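PDB 5T5I: tungsten-containing formylmethanofuran dehydrogenase 2 subunit C from Methanothermobacter wolfeii, which probably forms the beta-helical subunit of the tungsten enzyme complex that reduces carbon dioxide to formylmethanofuran, the first step of methanogenesis. Local coordinates for residues V14-N20 against I37-G42; F222-E228 against A241-G247. One frame throughout, in Å; residues are numbered along the deposited sequence.

Interaction 1 (V14-N20 against I37-G42)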
ATOM      1  N   VAL C  14     -46.861  -9.209  24.873  1.00 28.86           N
ATOM      2  CA  VAL C  14     -46.065  -9.359  26.088  1.00 27.73           C
ATOM      3  C   VAL C  14     -45.816 -10.868  26.142  1.00 31.57           C
ATOM      4  O   VAL C  14     -46.797 -11.604  26.197  1.00 31.58           O
ATOM      5  CB  VAL C  14     -46.806  -8.863  27.349  1.00 31.66           C
ATOM      6  CG1 VAL C  14     -46.038  -9.231  28.616  1.00 31.12           C
ATOM      7  CG2 VAL C  14     -47.034  -7.362  27.278  1.00 31.63           C
ATOM      8  N   PRO C  15     -44.568 -11.375  26.066  1.00 27.80           N
ATOM      9  CA  PRO C  15     -44.394 -12.840  25.998  1.00 27.10           C
ATOM     10  C   PRO C  15     -44.896 -13.654  27.190  1.00 28.57           C
ATOM     11  O   PRO C  15     -45.053 -13.135  28.299  1.00 28.19           O
ATOM     12  CB  PRO C  15     -42.881 -13.027  25.825  1.00 27.92           C
ATOM     13  CG  PRO C  15     -42.339 -11.702  25.475  1.00 32.80           C
ATOM     14  CD  PRO C  15     -43.278 -10.663  25.962  1.00 28.76           C
ATOM     15  N   LEU C  16     -45.143 -14.939  26.933  1.00 24.24           N
ATOM     16  CA  LEU C  16     -45.504 -15.918  27.946  1.00 24.85           C
ATOM     17  C   LEU C  16     -44.222 -16.618  28.387  1.00 29.21           C
ATOM     18  O   LEU C  16     -43.298 -16.777  27.581  1.00 26.81           O
ATOM     19  CB  LEU C  16     -46.445 -16.998  27.363  1.00 25.48           C
ATOM     20  CG  LEU C  16     -47.781 -16.533  26.773  1.00 29.73           C
ATOM     21  CD1 LEU C  16     -48.521 -17.702  26.156  1.00 30.57           C
ATOM     22  CD2 LEU C  16     -48.644 -15.873  27.829  1.00 29.59           C
ATOM     23  N   GLU C  17     -44.165 -17.051  29.648  1.00 27.42           N
ATOM     24  CA  GLU C  17     -43.071 -17.894  30.167  1.00 27.45           C
ATOM     25  C   GLU C  17     -43.779 -19.156  30.627  1.00 30.89           C
ATOM     26  O   GLU C  17     -44.627 -19.080  31.508  1.00 30.48           O
ATOM     27  CB  GLU C  17     -42.284 -17.267  31.327  1.00 28.21           C
ATOM     28  CG  GLU C  17     -41.626 -15.947  30.971  1.00 37.84           C
ATOM     29  CD  GLU C  17     -40.407 -15.586  31.800  1.00 59.95           C
ATOM     30  OE1 GLU C  17     -39.930 -14.434  31.674  1.00 58.30           O
ATOM     31  OE2 GLU C  17     -39.909 -16.457  32.553  1.00 42.25           O
ATOM     32  N   ALA C  18     -43.476 -20.296  30.004  1.00 27.30           N
ATOM     33  CA  ALA C  18     -44.183 -21.539  30.291  1.00 27.87           C
ATOM     34  C   ALA C  18     -43.262 -22.730  30.589  1.00 30.19           C
ATOM     35  O   ALA C  18     -43.353 -23.768  29.925  1.00 31.29           O
ATOM     36  CB  ALA C  18     -45.117 -21.848  29.131  1.00 29.55           C
ATOM     37  N   PRO C  19     -42.440 -22.637  31.659  1.00 25.96           N
ATOM     38  CA  PRO C  19     -41.600 -23.790  32.044  1.00 25.88           C
ATOM     39  C   PRO C  19     -42.396 -25.040  32.441  1.00 31.15           C
ATOM     40  O   PRO C  19     -41.855 -26.144  32.370  1.00 30.94           O
ATOM     41  CB  PRO C  19     -40.771 -23.237  33.210  1.00 26.87           C
ATOM     42  CG  PRO C  19     -41.632 -22.151  33.792  1.00 30.00           C
ATOM     43  CD  PRO C  19     -42.236 -21.504  32.590  1.00 26.17           C
ATOM     44  N   ASN C  20     -43.684 -24.881  32.813  1.00 28.64           N
ATOM     45  CA  ASN C  20     -44.543 -26.023  33.154  1.00 29.78           C
ATOM     46  C   ASN C  20     -45.005 -26.820  31.923  1.00 33.62           C
ATOM     47  O   ASN C  20     -45.607 -27.877  32.098  1.00 33.98           O
ATOM     48  CB  ASN C  20     -45.739 -25.588  34.015  1.00 30.86           C
ATOM     49  CG  ASN C  20     -45.364 -25.243  35.432  1.00 40.06           C
ATOM     50  OD1 ASN C  20     -44.418 -25.788  35.991  1.00 33.77           O
ATOM     51  ND2 ASN C  20     -46.172 -24.428  36.095  1.00 34.26           N
ATOM     52  N   ILE C  37     -52.863 -25.499  34.473  1.00 33.87           N
ATOM     53  CA  ILE C  37     -51.433 -25.331  34.742  1.00 33.38           C
ATOM     54  C   ILE C  37     -51.101 -23.840  34.657  1.00 38.42           C
ATOM     55  O   ILE C  37     -51.516 -23.167  33.710  1.00 37.76           O
ATOM     56  CB  ILE C  37     -50.559 -26.194  33.773  1.00 35.83           C
ATOM     57  CG1 ILE C  37     -50.623 -27.680  34.198  1.00 37.35           C
ATOM     58  CG2 ILE C  37     -49.097 -25.717  33.735  1.00 35.15           C
ATOM     59  CD1 ILE C  37     -50.041 -28.663  33.183  1.00 41.23           C
ATOM     60  N   GLN C  38     -50.356 -23.329  35.640  1.00 35.43           N
ATOM     61  CA  GLN C  38     -50.001 -21.919  35.656  1.00 34.11           C
ATOM     62  C   GLN C  38     -48.832 -21.602  34.744  1.00 34.68           C
ATOM     63  O   GLN C  38     -47.862 -22.360  34.673  1.00 34.34           O
ATOM     64  CB  GLN C  38     -49.679 -21.448  37.081  1.00 35.83           C
ATOM     65  CG  GLN C  38     -50.912 -21.454  37.990  1.00 43.62           C
ATOM     66  CD  GLN C  38     -50.618 -20.909  39.369  1.00 63.60           C
ATOM     67  OE1 GLN C  38     -49.516 -21.069  39.909  1.00 57.36           O
ATOM     68  NE2 GLN C  38     -51.604 -20.270  39.985  1.00 59.44           N
ATOM     69  N   ILE C  39     -48.929 -20.464  34.057  1.00 30.75           N
ATOM     70  CA  ILE C  39     -47.860 -19.886  33.238  1.00 29.52           C
ATOM     71  C   ILE C  39     -47.815 -18.370  33.526  1.00 33.41           C
ATOM     72  O   ILE C  39     -48.772 -17.825  34.081  1.00 32.17           O
ATOM     73  CB  ILE C  39     -48.019 -20.195  31.718  1.00 32.80           C
ATOM     74  CG1 ILE C  39     -49.276 -19.525  31.113  1.00 33.45           C
ATOM     75  CG2 ILE C  39     -48.017 -21.714  31.473  1.00 33.30           C
ATOM     76  CD1 ILE C  39     -49.371 -19.618  29.609  1.00 40.41           C
ATOM     77  N   MET C  40     -46.723 -17.691  33.145  1.00 30.60           N
ATOM     78  CA  MET C  40     -46.624 -16.236  33.338  1.00 32.17           C
ATOM     79  C   MET C  40     -46.960 -15.519  32.040  1.00 32.95           C
ATOM     80  O   MET C  40     -46.568 -15.976  30.970  1.00 30.58           O
ATOM     81  CB  MET C  40     -45.196 -15.789  33.739  1.00 35.56           C
ATOM     82  CG  MET C  40     -44.683 -16.353  35.037  1.00 41.82           C
ATOM     83  SD  MET C  40     -45.648 -15.904  36.491  1.00 49.53           S
ATOM     84  CE  MET C  40     -45.528 -14.043  36.467  1.00 46.25           C
ATOM     85  N   HIS C  41     -47.684 -14.398  32.149  1.00 27.92           N
ATOM     86  CA  HIS C  41     -47.971 -13.468  31.060  1.00 27.54           C
ATOM     87  C   HIS C  41     -47.487 -12.116  31.615  1.00 31.62           C
ATOM     88  O   HIS C  41     -48.252 -11.377  32.250  1.00 30.78           O
ATOM     89  CB  HIS C  41     -49.466 -13.432  30.701  1.00 28.86           C
ATOM     90  CG  HIS C  41     -49.792 -12.464  29.606  1.00 32.37           C
ATOM     91  ND1 HIS C  41     -51.031 -11.856  29.527  1.00 34.83           N
ATOM     92  CD2 HIS C  41     -49.021 -12.015  28.588  1.00 33.53           C
ATOM     93  CE1 HIS C  41     -50.979 -11.055  28.475  1.00 34.17           C
ATOM     94  NE2 HIS C  41     -49.783 -11.117  27.877  1.00 33.62           N
ATOM     95  N   GLY C  42     -46.195 -11.862  31.466  1.00 29.39           N
ATOM     96  CA  GLY C  42     -45.576 -10.664  32.022  1.00 28.60           C
ATOM     97  C   GLY C  42     -45.593 -10.714  33.540  1.00 31.49           C
ATOM     98  O   GLY C  42     -45.203 -11.726  34.126  1.00 30.78           O
TER
HETATM   99  O   HOH W   1     -49.944  -8.879  25.775  1.00 35.71           O
HETATM  100  O   HOH W   2     -45.203 -22.366  33.699  1.00 29.70           O
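Leu16 and Glu17 pair antiparallel with His41 and Met40, the two segments running 151° apart end to end. The strands are neighbours in a small mixed sheet near the N-terminus, between strand 76-77 and strand 44-47. Glu17 and Met40 are the hydrogen-bonded pair: Glu17 N reaches Met40 O at 2.9 Å, and Met40 N returns to Glu17 O at 3.0 Å. Leu16 and His41 are the non-hydrogen-bonded pair, with side chains on the opposite face from Glu17 and Met40. Leu16 CD1 meets Ile39 CD1 at 4.0 Å, and its other methyl, CD2, touches CB and the ring of His41. Ala18 CB lies 3.7 Å from Ile39 CG2. The His41 ring turns an edge to Val14, because chi1 of 179° sets CG opposite the backbone N; Val14 O lies in the ring plane, 3.3 Å from His41 CD2. Phe51 meets the same ring edge-to-face. The Glu17 carboxylate makes its salt bridges outside the pair, through OE2 to Arg78 and to a basic side chain of another protein's chain. At the far end Asn20 CB lies 3.4 Å from Ile37 CG2. Asn20 ND2 donates to Gln38 O at 3.0 Å, in the carbonyl plane, with an N-H...O angle of 152°. Replacing Asn20 by alanine removes this amide, and Gln38 O would probably be left tied to the 14-20 segment by a water. That water accepts from Asn20 N and donates to Gln38 O at 2.8 Å.

Interaction 2 (F222-E228 against A241-G247)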
ATOM      1  N   PHE C 222      -3.358 -19.650  18.627  1.00 23.52           N
ATOM      2  CA  PHE C 222      -3.391 -21.079  18.295  1.00 22.48           C
ATOM      3  C   PHE C 222      -2.073 -21.522  17.659  1.00 27.41           C
ATOM      4  O   PHE C 222      -1.434 -20.727  16.975  1.00 28.10           O
ATOM      5  CB  PHE C 222      -4.571 -21.383  17.375  1.00 23.27           C
ATOM      6  CG  PHE C 222      -5.873 -21.553  18.125  1.00 23.84           C
ATOM      7  CD1 PHE C 222      -6.598 -20.450  18.547  1.00 25.32           C
ATOM      8  CD2 PHE C 222      -6.360 -22.819  18.430  1.00 24.53           C
ATOM      9  CE1 PHE C 222      -7.792 -20.608  19.256  1.00 25.63           C
ATOM     10  CE2 PHE C 222      -7.546 -22.975  19.149  1.00 26.96           C
ATOM     11  CZ  PHE C 222      -8.245 -21.866  19.573  1.00 25.04           C
ATOM     12  N   LYS C 223      -1.653 -22.772  17.906  1.00 25.87           N
ATOM     13  CA  LYS C 223      -0.446 -23.349  17.315  1.00 26.31           C
ATOM     14  C   LYS C 223      -0.898 -24.280  16.210  1.00 27.49           C
ATOM     15  O   LYS C 223      -1.782 -25.102  16.424  1.00 24.26           O
ATOM     16  CB  LYS C 223       0.348 -24.152  18.344  1.00 30.22           C
ATOM     17  CG  LYS C 223       1.641 -24.768  17.829  1.00 45.24           C
ATOM     18  CD  LYS C 223       2.328 -25.566  18.933  1.00 61.52           C
ATOM     19  CE  LYS C 223       3.643 -26.160  18.479  1.00 76.58           C
ATOM     20  NZ  LYS C 223       3.814 -27.555  18.964  1.00 88.01           N
ATOM     21  N   TYR C 224      -0.263 -24.177  15.052  1.00 24.58           N
ATOM     22  CA  TYR C 224      -0.573 -25.032  13.898  1.00 23.75           C
ATOM     23  C   TYR C 224       0.163 -26.369  14.042  1.00 27.96           C
ATOM     24  O   TYR C 224       1.382 -26.365  14.199  1.00 28.31           O
ATOM     25  CB  TYR C 224      -0.179 -24.301  12.604  1.00 25.48           C
ATOM     26  CG  TYR C 224      -0.352 -25.131  11.357  1.00 27.46           C
ATOM     27  CD1 TYR C 224      -1.599 -25.631  11.001  1.00 28.53           C
ATOM     28  CD2 TYR C 224       0.729 -25.420  10.531  1.00 28.89           C
ATOM     29  CE1 TYR C 224      -1.769 -26.397   9.857  1.00 29.19           C
ATOM     30  CE2 TYR C 224       0.574 -26.193   9.379  1.00 29.72           C
ATOM     31  CZ  TYR C 224      -0.685 -26.663   9.035  1.00 35.68           C
ATOM     32  OH  TYR C 224      -0.858 -27.459   7.930  1.00 34.67           O
ATOM     33  N   LEU C 225      -0.571 -27.498  14.018  1.00 25.39           N
ATOM     34  CA  LEU C 225      -0.006 -28.853  14.176  1.00 27.00           C
ATOM     35  C   LEU C 225       0.158 -29.647  12.869  1.00 33.49           C
ATOM     36  O   LEU C 225       0.824 -30.673  12.884  1.00 36.85           O
ATOM     37  CB  LEU C 225      -0.864 -29.672  15.155  1.00 26.85           C
ATOM     38  CG  LEU C 225      -1.019 -29.122  16.595  1.00 32.25           C
ATOM     39  CD1 LEU C 225      -1.819 -30.081  17.428  1.00 32.94           C
ATOM     40  CD2 LEU C 225       0.333 -28.883  17.272  1.00 34.61           C
ATOM     41  N   GLY C 226      -0.425 -29.185  11.774  1.00 28.98           N
ATOM     42  CA  GLY C 226      -0.342 -29.871  10.484  1.00 28.93           C
ATOM     43  C   GLY C 226      -1.717 -30.240   9.956  1.00 29.69           C
ATOM     44  O   GLY C 226      -2.718 -29.649  10.370  1.00 26.48           O
ATOM     45  N   VAL C 227      -1.791 -31.290   9.126  1.00 27.21           N
ATOM     46  CA  VAL C 227      -3.048 -31.763   8.555  1.00 25.51           C
ATOM     47  C   VAL C 227      -3.334 -33.167   9.059  1.00 28.70           C
ATOM     48  O   VAL C 227      -2.431 -34.015   9.141  1.00 28.27           O
ATOM     49  CB  VAL C 227      -3.034 -31.681   6.996  1.00 28.15           C
ATOM     50  CG1 VAL C 227      -4.163 -32.506   6.346  1.00 27.92           C
ATOM     51  CG2 VAL C 227      -3.119 -30.229   6.534  1.00 26.91           C
ATOM     52  N   GLU C 228      -4.611 -33.427   9.349  1.00 24.35           N
ATOM     53  CA  GLU C 228      -5.084 -34.760   9.675  1.00 25.72           C
ATOM     54  C   GLU C 228      -6.159 -35.129   8.666  1.00 28.82           C
ATOM     55  O   GLU C 228      -6.842 -34.237   8.149  1.00 27.78           O
ATOM     56  CB  GLU C 228      -5.573 -34.849  11.107  1.00 27.26           C
ATOM     57  CG  GLU C 228      -4.421 -34.776  12.087  1.00 43.92           C
ATOM     58  CD  GLU C 228      -4.638 -35.572  13.356  1.00 75.09           C
ATOM     59  OE1 GLU C 228      -3.827 -36.490  13.614  1.00 92.40           O
ATOM     60  OE2 GLU C 228      -5.631 -35.305  14.071  1.00 54.46           O
ATOM     61  N   ALA C 241      -9.545 -33.917   4.492  1.00 29.37           N
ATOM     62  CA  ALA C 241      -8.390 -33.326   5.153  1.00 28.05           C
ATOM     63  C   ALA C 241      -8.769 -32.080   5.947  1.00 29.29           C
ATOM     64  O   ALA C 241      -9.565 -31.255   5.483  1.00 27.97           O
ATOM     65  CB  ALA C 241      -7.301 -33.004   4.128  1.00 29.35           C
ATOM     66  N   PHE C 242      -8.163 -31.935   7.136  1.00 23.92           N
ATOM     67  CA  PHE C 242      -8.376 -30.792   8.031  1.00 23.39           C
ATOM     68  C   PHE C 242      -7.059 -30.233   8.561  1.00 26.57           C
ATOM     69  O   PHE C 242      -6.210 -31.009   9.010  1.00 25.62           O
ATOM     70  CB  PHE C 242      -9.222 -31.219   9.242  1.00 24.97           C
ATOM     71  CG  PHE C 242     -10.632 -31.642   8.911  1.00 26.53           C
ATOM     72  CD1 PHE C 242     -10.909 -32.942   8.505  1.00 30.35           C
ATOM     73  CD2 PHE C 242     -11.681 -30.730   8.966  1.00 26.93           C
ATOM     74  CE1 PHE C 242     -12.214 -33.328   8.176  1.00 31.57           C
ATOM     75  CE2 PHE C 242     -12.981 -31.114   8.631  1.00 29.33           C
ATOM     76  CZ  PHE C 242     -13.240 -32.409   8.245  1.00 29.36           C
ATOM     77  N   TYR C 243      -6.916 -28.889   8.566  1.00 24.11           N
ATOM     78  CA  TYR C 243      -5.806 -28.207   9.239  1.00 23.98           C
ATOM     79  C   TYR C 243      -6.128 -28.345  10.725  1.00 26.75           C
ATOM     80  O   TYR C 243      -7.285 -28.154  11.105  1.00 25.69           O
ATOM     81  CB  TYR C 243      -5.750 -26.716   8.895  1.00 24.66           C
ATOM     82  CG  TYR C 243      -5.339 -26.428   7.474  1.00 25.28           C
ATOM     83  CD1 TYR C 243      -4.093 -26.822   6.994  1.00 26.85           C
ATOM     84  CD2 TYR C 243      -6.157 -25.683   6.630  1.00 26.48           C
ATOM     85  CE1 TYR C 243      -3.699 -26.541   5.689  1.00 29.74           C
ATOM     86  CE2 TYR C 243      -5.770 -25.390   5.324  1.00 28.69           C
ATOM     87  CZ  TYR C 243      -4.541 -25.824   4.855  1.00 35.57           C
ATOM     88  OH  TYR C 243      -4.139 -25.527   3.579  1.00 37.58           O
ATOM     89  N   LYS C 244      -5.141 -28.742  11.543  1.00 21.32           N
ATOM     90  CA  LYS C 244      -5.307 -28.976  12.977  1.00 20.51           C
ATOM     91  C   LYS C 244      -4.560 -27.894  13.758  1.00 24.57           C
ATOM     92  O   LYS C 244      -3.390 -27.615  13.481  1.00 23.93           O
ATOM     93  CB  LYS C 244      -4.772 -30.372  13.347  1.00 23.10           C
ATOM     94  CG  LYS C 244      -5.024 -30.773  14.790  1.00 27.10           C
ATOM     95  CD  LYS C 244      -4.427 -32.144  15.079  1.00 28.86           C
ATOM     96  CE  LYS C 244      -4.739 -32.642  16.465  1.00 32.30           C
ATOM     97  NZ  LYS C 244      -4.202 -34.014  16.685  1.00 42.96           N
ATOM     98  N   PHE C 245      -5.238 -27.308  14.738  1.00 22.85           N
ATOM     99  CA  PHE C 245      -4.691 -26.249  15.596  1.00 22.18           C
ATOM    100  C   PHE C 245      -4.943 -26.567  17.057  1.00 24.78           C
ATOM    101  O   PHE C 245      -6.011 -27.088  17.381  1.00 24.16           O
ATOM    102  CB  PHE C 245      -5.380 -24.911  15.279  1.00 23.74           C
ATOM    103  CG  PHE C 245      -5.177 -24.407  13.876  1.00 25.19           C
ATOM    104  CD1 PHE C 245      -4.111 -23.570  13.566  1.00 28.51           C
ATOM    105  CD2 PHE C 245      -6.095 -24.706  12.874  1.00 27.82           C
ATOM    106  CE1 PHE C 245      -3.954 -23.059  12.276  1.00 28.97           C
ATOM    107  CE2 PHE C 245      -5.925 -24.220  11.581  1.00 30.30           C
ATOM    108  CZ  PHE C 245      -4.854 -23.402  11.288  1.00 28.64           C
ATOM    109  N   GLU C 246      -3.996 -26.213  17.938  1.00 22.40           N
ATOM    110  CA  GLU C 246      -4.127 -26.379  19.388  1.00 21.12           C
ATOM    111  C   GLU C 246      -4.109 -25.018  20.079  1.00 24.87           C
ATOM    112  O   GLU C 246      -3.282 -24.156  19.758  1.00 23.81           O
ATOM    113  CB  GLU C 246      -3.007 -27.262  19.949  1.00 23.28           C
ATOM    114  CG  GLU C 246      -3.224 -27.660  21.406  1.00 31.03           C
ATOM    115  CD  GLU C 246      -2.018 -28.330  22.029  1.00 57.23           C
ATOM    116  OE1 GLU C 246      -0.916 -27.736  21.979  1.00 51.63           O
ATOM    117  OE2 GLU C 246      -2.182 -29.441  22.585  1.00 51.57           O
ATOM    118  N   GLY C 247      -5.009 -24.838  21.037  1.00 21.04           N
ATOM    119  CA  GLY C 247      -5.073 -23.576  21.769  1.00 20.35           C
ATOM    120  C   GLY C 247      -6.224 -23.515  22.744  1.00 25.22           C
ATOM    121  O   GLY C 247      -6.752 -24.564  23.128  1.00 25.72           O
TER
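The ring of Phe222 carries Gly247 CA over one face, a CH-pi contact 4.0 Å from the centroid. Further along, Tyr224, Tyr243 and Phe245 form an aromatic cluster. Tyr224 CD1 lies over a face of Phe245, 3.7 Å from Phe245 CE1, with the ring planes at 50°. Tyr224 OH comes to the edge of Tyr243, near its plane and 3.4 Å from Tyr243 CD1. Gly226 N, of its own strand, lies over the centre of one face of Tyr224, 3.6 Å above the ring plane. Val227 joins the same side of the sheet, its CG2 3.6 Å from Tyr243 CD1. At the edge of Phe242 lies Glu228 O.

The strands are antiparallel, with a beta bulge where Leu225 and Gly226 both face Lys244. Leu225 N donates to Lys244 O at 2.9 Å, and Lys244 N donates to Gly226 O. On the side away from the cluster, the extended Lys244 chain, CG anti to the backbone N (chi1 -174°), crosses Leu225 at an angle, its CE near Leu225 CD1, and reaches Glu228. Lys244 NZ forms a salt bridge with Glu228 OE2 at 3.2 Å, its hydrogen bond a weak one; OE2 also bonds Tyr259 OH.

Strand 241-247 lies between strand 223-229 and strand 256-261, bonded to the latter through Tyr243 and Ala260 and through Phe245 and Val258. Strand 223-229 is outermost within this chain, and Val227 O bonds Thr231 of the neighbouring fwdF subunit.

In the fold
Both contacts pair antiparallel strands, but they share no element. They lie on opposite sides of the chain's centre, their own centres about 47 Å apart. The run of parallel strands from 66-69 to 208-211, consistent with a beta-helix, separates them in sequence. Interaction 1 is the more buried. Its pairing is short, two beta bridges, and it is extended by a side-chain amide and by waters. Interaction 2 is partly buried and longer, with aromatic rings on one side and a lysine-glutamate pair on the other. Each also meets other chains: interaction 1 through a carboxylate salt bridge and packing, interaction 2 through packing and a backbone carbonyl.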